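Superoxide dismutase [Cu-Zn] (Bacteroidetes bacterium GWA2_30_7, PDB 7B4O) probably catalyses the dismutation of superoxide to oxygen and hydrogen peroxide at a copper-zinc site, which in this structure carries zinc in both metal positions. Local coordinates at residues T64-H69 and S122-K127; I25-S30 and V34-D39; R85-L90 and H116-R121. One frame throughout, in Å; residues are numbered along the deposited sequence.

Contact 1. Residues T64-H69 and S122-K127. With ZN (zinc ion), chain E; ZN (zinc ion), chain F.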
loop_
_atom_site.group_PDB
_atom_site.type_symbol
_atom_site.label_atom_id
_atom_site.label_comp_id
_atom_site.label_asym_id
_atom_site.label_seq_id
_atom_site.Cartn_x
_atom_site.Cartn_y
_atom_site.Cartn_z
ATOM N N THR A 64 -11.334 2.029 -9.339
ATOM C CA THR A 64 -12.019 3.334 -9.154
ATOM C C THR A 64 -11.947 3.771 -7.685
ATOM O O THR A 64 -12.068 4.971 -7.427
ATOM C CB THR A 64 -13.450 3.310 -9.693
ATOM O OG1 THR A 64 -14.170 2.245 -9.076
ATOM C CG2 THR A 64 -13.464 3.187 -11.200
ATOM N N SER A 65 -11.749 2.842 -6.752
ATOM C CA SER A 65 -11.584 3.128 -5.304
ATOM C C SER A 65 -10.379 4.049 -5.053
ATOM O O SER A 65 -10.318 4.649 -3.969
ATOM C CB SER A 65 -11.471 1.844 -4.545
ATOM O OG SER A 65 -10.492 0.977 -5.124
ATOM N N ALA A 66 -9.429 4.133 -5.982
ATOM C CA ALA A 66 -8.215 4.962 -5.820
ATOM C C ALA A 66 -8.581 6.447 -5.956
ATOM O O ALA A 66 -7.735 7.307 -5.617
ATOM C CB ALA A 66 -7.146 4.553 -6.795
ATOM N N GLY A 67 -9.786 6.767 -6.419
ATOM C CA GLY A 67 -10.239 8.160 -6.579
ATOM C C GLY A 67 -9.500 8.870 -7.700
ATOM O O GLY A 67 -8.996 8.206 -8.611
ATOM N N GLY A 68 -9.489 10.201 -7.660
ATOM C CA GLY A 68 -8.896 11.038 -8.711
ATOM C C GLY A 68 -7.417 11.260 -8.490
ATOM O O GLY A 68 -6.824 10.576 -7.631
ATOM N N HIS A 69 -6.820 12.168 -9.250
ATOM C CA HIS A 69 -5.370 12.453 -9.158
ATOM C C HIS A 69 -5.051 13.041 -7.785
ATOM O O HIS A 69 -5.856 13.834 -7.256
ATOM C CB HIS A 69 -4.897 13.333 -10.314
ATOM C CG HIS A 69 -4.934 12.593 -11.597
ATOM N ND1 HIS A 69 -4.367 13.069 -12.758
ATOM C CD2 HIS A 69 -5.407 11.343 -11.869
ATOM C CE1 HIS A 69 -4.507 12.156 -13.702
ATOM N NE2 HIS A 69 -5.154 11.091 -13.186
ATOM N N SER A 122 -2.067 6.019 -3.819
ATOM C CA SER A 122 -2.010 4.899 -4.775
ATOM C C SER A 122 -1.217 5.286 -6.018
ATOM O O SER A 122 -1.222 6.440 -6.423
ATOM C CB SER A 122 -3.382 4.439 -5.153
ATOM O OG SER A 122 -4.179 5.531 -5.587
ATOM N N MET A 123 -0.612 4.287 -6.643
ATOM C CA MET A 123 -0.176 4.365 -8.048
ATOM C C MET A 123 -1.271 3.725 -8.888
ATOM O O MET A 123 -1.764 2.634 -8.518
ATOM C CB MET A 123 1.159 3.653 -8.276
ATOM C CG MET A 123 2.371 4.383 -7.699
ATOM S SD MET A 123 2.600 6.015 -8.443
ATOM C CE MET A 123 2.584 5.614 -10.186
ATOM N N ILE A 124 -1.643 4.390 -9.968
ATOM C CA ILE A 124 -2.559 3.850 -10.999
ATOM C C ILE A 124 -1.811 3.879 -12.322
ATOM O O ILE A 124 -1.242 4.903 -12.680
ATOM C CB ILE A 124 -3.876 4.640 -11.066
ATOM C CG1 ILE A 124 -4.719 4.465 -9.805
ATOM C CG2 ILE A 124 -4.661 4.247 -12.307
ATOM C CD1 ILE A 124 -5.286 3.045 -9.624
ATOM N N VAL A 125 -1.827 2.745 -13.024
ATOM C CA VAL A 125 -1.362 2.674 -14.427
ATOM C C VAL A 125 -2.610 2.586 -15.294
ATOM O O VAL A 125 -3.539 1.854 -14.948
ATOM C CB VAL A 125 -0.381 1.514 -14.655
ATOM C CG1 VAL A 125 0.114 1.490 -16.091
ATOM C CG2 VAL A 125 0.775 1.581 -13.670
ATOM N N HIS A 126 -2.631 3.353 -16.371
ATOM C CA HIS A 126 -3.802 3.473 -17.264
ATOM C C HIS A 126 -3.621 2.657 -18.542
ATOM O O HIS A 126 -2.498 2.334 -18.934
ATOM C CB HIS A 126 -4.076 4.943 -17.572
ATOM C CG HIS A 126 -4.634 5.707 -16.418
ATOM N ND1 HIS A 126 -5.979 5.725 -16.144
ATOM C CD2 HIS A 126 -4.040 6.499 -15.482
ATOM C CE1 HIS A 126 -6.193 6.486 -15.073
ATOM N NE2 HIS A 126 -5.022 6.985 -14.652
ATOM N N LYS A 127 -4.746 2.354 -19.174
ATOM C CA LYS A 127 -4.794 1.584 -20.437
ATOM C C LYS A 127 -4.165 2.403 -21.563
ATOM O O LYS A 127 -3.435 1.830 -22.374
ATOM C CB LYS A 127 -6.238 1.209 -20.763
ATOM C CG LYS A 127 -6.396 0.407 -22.046
ATOM C CD LYS A 127 -7.813 0.033 -22.370
ATOM C CE LYS A 127 -7.952 -0.529 -23.773
ATOM N NZ LYS A 127 -6.809 -1.395 -24.153
HETATM ZN ZN ZN E . -4.761 8.465 -13.414
HETATM ZN ZN ZN F . -3.350 14.848 -13.057
#
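His69 and His126 approach each other at a pair of neighbouring metal sites, with His69 NE2 4.4 Å from His126 NE2. Zinc E lies between them. His126 NE2 comes to the edge of the His69 ring, near its plane. His69 holds zinc F through ND1 at 2.1 Å. Its other nitrogen, His69 NE2, is turned to zinc E at a long 2.7 Å. His126 NE2 binds zinc E more tightly, at 1.9 Å. His69 thus faces both zincs, consistent with the bridging histidine of the family, although its bond to zinc E is long. Zinc E probably takes the copper position. His51 and His53 complete its ligands. Ile124 CG2 sits 3.6 Å above one face of the His126 ring, toward its rim.

The second point of contact is Ala66. Its CB faces the strand and packs against Ile124 CD1 at 3.7 Å. With OG between its backbone N and carbonyl carbon (chi1 52°), Ser122 brings its hydroxyl close to the same methyl, Ser122 OG to Ala66 CB being 3.3 Å. That hydroxyl is hydrogen-bonded to Cys55 O. Gly67 O accepts from His53 ND1, so the loop also positions a ligand of zinc E.

The 64-69 loop runs across strand 122-126 at a steep angle. The strand itself pairs with 46-53 on one side and 143-151 on the other.

Contact 2. Residues I25-S30 and V34-D39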
loop_
_atom_site.group_PDB
_atom_site.type_symbol
_atom_site.label_atom_id
_atom_site.label_comp_id
_atom_site.label_asym_id
_atom_site.label_seq_id
_atom_site.Cartn_x
_atom_site.Cartn_y
_atom_site.Cartn_z
ATOM N N ILE A 25 7.504 -0.086 -8.125
ATOM C CA ILE A 25 7.916 1.331 -8.264
ATOM C C ILE A 25 8.607 1.732 -6.964
ATOM O O ILE A 25 8.060 1.449 -5.898
ATOM C CB ILE A 25 6.705 2.226 -8.575
ATOM C CG1 ILE A 25 5.941 1.720 -9.800
ATOM C CG2 ILE A 25 7.151 3.673 -8.734
ATOM C CD1 ILE A 25 4.473 1.935 -9.705
ATOM N N THR A 26 9.778 2.336 -7.071
ATOM C CA THR A 26 10.491 2.886 -5.901
ATOM C C THR A 26 10.654 4.388 -6.077
ATOM O O THR A 26 10.807 4.875 -7.213
ATOM C CB THR A 26 11.829 2.192 -5.658
ATOM O OG1 THR A 26 12.700 2.522 -6.734
ATOM C CG2 THR A 26 11.667 0.698 -5.502
ATOM N N PHE A 27 10.637 5.069 -4.943
ATOM C CA PHE A 27 10.843 6.524 -4.827
ATOM C C PHE A 27 11.990 6.704 -3.846
ATOM O O PHE A 27 11.832 6.276 -2.702
ATOM C CB PHE A 27 9.566 7.201 -4.328
ATOM C CG PHE A 27 8.333 6.918 -5.144
ATOM C CD1 PHE A 27 7.544 5.806 -4.894
ATOM C CD2 PHE A 27 7.932 7.800 -6.133
ATOM C CE1 PHE A 27 6.411 5.564 -5.652
ATOM C CE2 PHE A 27 6.778 7.574 -6.864
ATOM C CZ PHE A 27 6.013 6.461 -6.621
ATOM N N THR A 28 13.091 7.317 -4.271
ATOM C CA THR A 28 14.287 7.476 -3.409
ATOM C C THR A 28 14.665 8.959 -3.372
ATOM O O THR A 28 14.813 9.553 -4.452
ATOM C CB THR A 28 15.421 6.567 -3.893
ATOM O OG1 THR A 28 14.902 5.236 -3.980
ATOM C CG2 THR A 28 16.614 6.597 -2.966
ATOM N N LYS A 29 14.805 9.518 -2.171
ATOM C CA LYS A 29 15.287 10.907 -2.008
ATOM C C LYS A 29 16.664 10.984 -2.664
ATOM O O LYS A 29 17.479 10.096 -2.406
ATOM C CB LYS A 29 15.316 11.316 -0.533
ATOM C CG LYS A 29 15.436 12.815 -0.288
ATOM C CD LYS A 29 14.177 13.591 -0.624
ATOM C CE LYS A 29 14.393 15.089 -0.692
ATOM N NZ LYS A 29 15.139 15.490 -1.910
ATOM N N SER A 30 16.876 11.989 -3.520
ATOM C CA SER A 30 18.185 12.335 -4.131
ATOM C C SER A 30 18.489 13.800 -3.817
ATOM O O SER A 30 17.589 14.499 -3.307
ATOM C CB SER A 30 18.194 12.067 -5.613
ATOM O OG SER A 30 17.324 12.961 -6.288
ATOM N N VAL A 34 13.337 13.582 -5.977
ATOM C CA VAL A 34 12.990 12.158 -5.705
ATOM C C VAL A 34 13.159 11.367 -7.003
ATOM O O VAL A 34 12.533 11.716 -8.008
ATOM C CB VAL A 34 11.585 12.005 -5.099
ATOM C CG1 VAL A 34 11.132 10.542 -5.080
ATOM C CG2 VAL A 34 11.532 12.618 -3.711
ATOM N N LYS A 35 14.009 10.349 -6.963
ATOM C CA LYS A 35 14.215 9.437 -8.106
ATOM C C LYS A 35 13.066 8.430 -8.135
ATOM O O LYS A 35 12.904 7.648 -7.164
ATOM C CB LYS A 35 15.568 8.730 -8.007
ATOM C CG LYS A 35 15.882 7.814 -9.181
ATOM C CD LYS A 35 17.183 7.082 -8.987
ATOM C CE LYS A 35 17.547 6.184 -10.140
ATOM N NZ LYS A 35 18.906 5.629 -9.961
ATOM N N VAL A 36 12.309 8.456 -9.220
ATOM C CA VAL A 36 11.202 7.495 -9.483
ATOM C C VAL A 36 11.765 6.415 -10.394
ATOM O O VAL A 36 12.306 6.768 -11.450
ATOM C CB VAL A 36 9.996 8.195 -10.127
ATOM C CG1 VAL A 36 8.851 7.228 -10.378
ATOM C CG2 VAL A 36 9.556 9.372 -9.269
ATOM N N VAL A 37 11.687 5.162 -9.960
ATOM C CA VAL A 37 12.117 3.998 -10.777
ATOM C C VAL A 37 10.959 3.011 -10.830
ATOM O O VAL A 37 10.551 2.510 -9.774
ATOM C CB VAL A 37 13.383 3.321 -10.225
ATOM C CG1 VAL A 37 13.758 2.116 -11.084
ATOM C CG2 VAL A 37 14.536 4.292 -10.137
ATOM N N ALA A 38 10.480 2.716 -12.031
ATOM C CA ALA A 38 9.358 1.785 -12.246
ATOM C C ALA A 38 9.839 0.653 -13.140
ATOM O O ALA A 38 10.497 0.914 -14.161
ATOM C CB ALA A 38 8.178 2.488 -12.846
ATOM N N ASP A 39 9.501 -0.572 -12.743
ATOM C CA ASP A 39 9.773 -1.791 -13.533
ATOM C C ASP A 39 8.489 -2.605 -13.546
ATOM O O ASP A 39 8.171 -3.222 -12.510
ATOM C CB ASP A 39 10.954 -2.561 -12.963
ATOM C CG ASP A 39 12.241 -1.800 -13.180
ATOM O OD1 ASP A 39 12.683 -1.724 -14.346
ATOM O OD2 ASP A 39 12.744 -1.249 -12.200
HETATM O O HOH W 1 14.012 5.050 -6.664
#
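Four backbone hydrogen bonds join Thr26 to Val37 and Thr28 to Lys35, the two hydrogen-bonded pairs of this antiparallel hairpin. Thr26 N donates to Val37 O at 2.8 Å and 166°. Val37 N returns the bond to Thr26 O at 2.9 Å and 171°. The Thr28 pair is equally short but somewhat more bent, and both of its donors are tilted from the acceptor's carbonyl plane. CA-H...O contacts from Ile25, Phe27, Val34 and Val36 fill in between these bonds.

One water links the two threonines. It lies 2.8 Å from Thr26 OG1 and is also bonded to Thr28 OG1. It donates to Lys35 O at 2.9 Å, so that carbonyl takes both the water and Thr28 N. Near the turn, Lys29 bends back and its NZ bonds to Ser30 O and Gly33 O. At the far end Asp39 OD1 bonds to His102 ND1, a second-shell link to the zinc site of His102 and Glu104.

Thr26 OG1 stands between its backbone N and carbonyl carbon (chi1 68°), which sets it 3.6 Å from Val37 CB. The other face is largely apolar, apart from Lys29 near the turn. Phe27 and Val36 run alongside each other, with Phe27 CD2 3.9 Å from Val36 CG2. Val34 CG1 comes to the edge of the same ring and packs on Phe27 CB at 3.8 Å. Farther along, Ile25 CG1 meets Ala38 CB at 3.9 Å. Phe50 of strand 46-53 covers both Ile25 and Ala38.

The chemistry fits an amphipathic hairpin: the isoleucine, phenylalanine and valine face belongs to the interior of the beta barrel, while the face of Thr26, Thr28, Lys35 and Val37 is more polar and binds an ordered water.

Contact 3. Residues R85-L90 and H116-R121. With ZN (zinc ion), chain F.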
loop_
_atom_site.group_PDB
_atom_site.type_symbol
_atom_site.label_atom_id
_atom_site.label_comp_id
_atom_site.label_asym_id
_atom_site.label_seq_id
_atom_site.Cartn_x
_atom_site.Cartn_y
_atom_site.Cartn_z
ATOM N N ARG A 85 0.627 21.353 -12.767
ATOM C CA ARG A 85 0.445 19.887 -12.675
ATOM C C ARG A 85 -0.101 19.520 -11.299
ATOM O O ARG A 85 0.072 20.279 -10.339
ATOM C CB ARG A 85 1.754 19.141 -12.947
ATOM C CG ARG A 85 2.841 19.392 -11.914
ATOM C CD ARG A 85 4.003 18.428 -12.060
ATOM N NE ARG A 85 3.878 17.265 -11.174
ATOM C CZ ARG A 85 4.882 16.479 -10.820
ATOM N NH1 ARG A 85 6.097 16.691 -11.297
ATOM N NH2 ARG A 85 4.672 15.492 -9.972
ATOM N N HIS A 86 -0.728 18.353 -11.230
ATOM C CA HIS A 86 -1.058 17.663 -9.968
ATOM C C HIS A 86 0.238 17.073 -9.410
ATOM O O HIS A 86 1.109 16.693 -10.212
ATOM C CB HIS A 86 -2.060 16.533 -10.238
ATOM C CG HIS A 86 -3.337 16.986 -10.849
ATOM N ND1 HIS A 86 -4.033 16.238 -11.765
ATOM C CD2 HIS A 86 -4.047 18.122 -10.676
ATOM C CE1 HIS A 86 -5.134 16.888 -12.092
ATOM N NE2 HIS A 86 -5.158 18.036 -11.452
ATOM N N ILE A 87 0.364 16.999 -8.090
ATOM C CA ILE A 87 1.496 16.257 -7.474
ATOM C C ILE A 87 1.550 14.862 -8.114
ATOM O O ILE A 87 2.653 14.382 -8.417
ATOM C CB ILE A 87 1.376 16.189 -5.946
ATOM C CG1 ILE A 87 1.435 17.572 -5.291
ATOM C CG2 ILE A 87 2.446 15.267 -5.385
ATOM C CD1 ILE A 87 2.654 18.394 -5.643
ATOM N N GLY A 88 0.393 14.257 -8.368
ATOM C CA GLY A 88 0.341 12.870 -8.875
ATOM C C GLY A 88 0.650 12.723 -10.358
ATOM O O GLY A 88 0.548 11.584 -10.862
ATOM N N ASP A 89 0.965 13.793 -11.087
ATOM C CA ASP A 89 1.145 13.732 -12.559
ATOM C C ASP A 89 2.556 13.275 -12.912
ATOM O O ASP A 89 3.433 14.116 -13.135
ATOM C CB ASP A 89 0.788 15.070 -13.208
ATOM C CG ASP A 89 -0.695 15.363 -13.150
ATOM O OD1 ASP A 89 -1.490 14.418 -12.848
ATOM O OD2 ASP A 89 -1.056 16.536 -13.406
ATOM N N LEU A 90 2.769 11.951 -12.960
ATOM C CA LEU A 90 4.098 11.368 -13.256
ATOM C C LEU A 90 4.180 10.967 -14.739
ATOM O O LEU A 90 5.140 10.291 -15.090
ATOM C CB LEU A 90 4.369 10.170 -12.340
ATOM C CG LEU A 90 4.091 10.362 -10.849
ATOM C CD1 LEU A 90 4.681 9.208 -10.059
ATOM C CD2 LEU A 90 4.628 11.679 -10.297
ATOM N N HIS A 116 1.768 17.245 1.193
ATOM C CA HIS A 116 2.088 16.740 -0.168
ATOM C C HIS A 116 2.585 15.288 -0.109
ATOM O O HIS A 116 2.971 14.782 -1.185
ATOM C CB HIS A 116 3.145 17.618 -0.856
ATOM C CG HIS A 116 2.677 18.980 -1.237
ATOM N ND1 HIS A 116 3.475 19.863 -1.967
ATOM C CD2 HIS A 116 1.511 19.621 -1.005
ATOM C CE1 HIS A 116 2.811 20.981 -2.155
ATOM N NE2 HIS A 116 1.606 20.856 -1.577
ATOM N N SER A 117 2.653 14.657 1.075
ATOM C CA SER A 117 3.276 13.314 1.212
ATOM C C SER A 117 2.536 12.333 0.313
ATOM O O SER A 117 1.302 12.291 0.355
ATOM C CB SER A 117 3.316 12.776 2.615
ATOM O OG SER A 117 3.882 11.469 2.611
ATOM N N ILE A 118 3.287 11.524 -0.426
ATOM C CA ILE A 118 2.709 10.464 -1.299
ATOM C C ILE A 118 2.526 9.176 -0.508
ATOM O O ILE A 118 1.955 8.221 -1.074
ATOM C CB ILE A 118 3.564 10.253 -2.556
ATOM C CG1 ILE A 118 4.946 9.681 -2.225
ATOM C CG2 ILE A 118 3.626 11.545 -3.355
ATOM C CD1 ILE A 118 5.684 9.181 -3.430
ATOM N N ILE A 119 2.977 9.111 0.738
ATOM C CA ILE A 119 2.856 7.858 1.536
ATOM C C ILE A 119 1.373 7.576 1.777
ATOM O O ILE A 119 0.644 8.456 2.248
ATOM C CB ILE A 119 3.638 7.949 2.857
ATOM C CG1 ILE A 119 5.128 8.212 2.640
ATOM C CG2 ILE A 119 3.397 6.706 3.691
ATOM C CD1 ILE A 119 5.847 7.210 1.791
ATOM N N GLY A 120 0.946 6.355 1.466
ATOM C CA GLY A 120 -0.445 5.906 1.655
ATOM C C GLY A 120 -1.346 6.321 0.506
ATOM O O GLY A 120 -2.550 6.032 0.575
ATOM N N ARG A 121 -0.801 6.956 -0.525
ATOM C CA ARG A 121 -1.564 7.233 -1.758
ATOM C C ARG A 121 -1.422 6.010 -2.669
ATOM O O ARG A 121 -0.708 5.059 -2.302
ATOM C CB ARG A 121 -1.077 8.525 -2.422
ATOM C CG ARG A 121 -1.050 9.726 -1.486
ATOM C CD ARG A 121 -2.416 10.117 -0.987
ATOM N NE ARG A 121 -2.332 11.153 0.037
ATOM C CZ ARG A 121 -3.368 11.799 0.551
ATOM N NH1 ARG A 121 -4.592 11.556 0.119
ATOM N NH2 ARG A 121 -3.166 12.702 1.497
HETATM ZN ZN ZN F . -3.350 14.848 -13.057
#
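A type I beta turn, His86 to Asp89, in the zinc site of the superoxide dismutase fold meets the 116-121 loop through Ile87, which packs on His116 and Ile118. The turn carries two ligands of zinc F: His86 ND1 at 2.0 Å and Asp89 OD1 at 1.9 Å. His69 and His77 complete the site.

Ile87 projects from the turn toward the other loop. With CG1 anti to the carbonyl carbon (chi1 -63°), Ile87 CD1 reaches one face of the His116 ring, 4.0 Å from His116 ND1. The far nitrogen of that ring, NE2, is bonded to Glu73. Ile87 CG2, anti to the backbone N, turns to Ile118 and touches its CG2 more loosely at 4.4 Å. Ile118 opens a type II turn to Arg121, and Gly120 in this turn bonds to the second subunit.

Arg85 bonds back to the metal turn. Its NH2 donates to Ile87 O and also forms a salt bridge with Asp107. His86 N meets Asp89 OD2 from above the carboxylate plane at 2.9 Å, and Gly78 N donates to the same oxygen. His86 O is held from opposite faces of its carbonyl plane, by Asp89 N and by Arg85 NE, the latter at 3.0 Å and 176°.

Overall arrangement
Contacts 1 and 3 are buried and share zinc F: His69 comes from the first, His86 and Asp89 from the third. Contact 1 joins its segments by shared metal ligation and packing. Contact 3 does so by packing alone, with the zinc held on one side. Contact 2 is only partly buried and depends on regular backbone hydrogen bonding, with a water on its polar face. Its apolar face reaches the other two. Ile25 and Phe27 pack on Met123 of strand 122-126, while Phe27 also touches Ile118 and Leu90 of contact 3. Contact 1 and contact 2 lie on opposite sides of the chain's centre, about 18 Å between centres. Contact 3 alone reaches the second subunit.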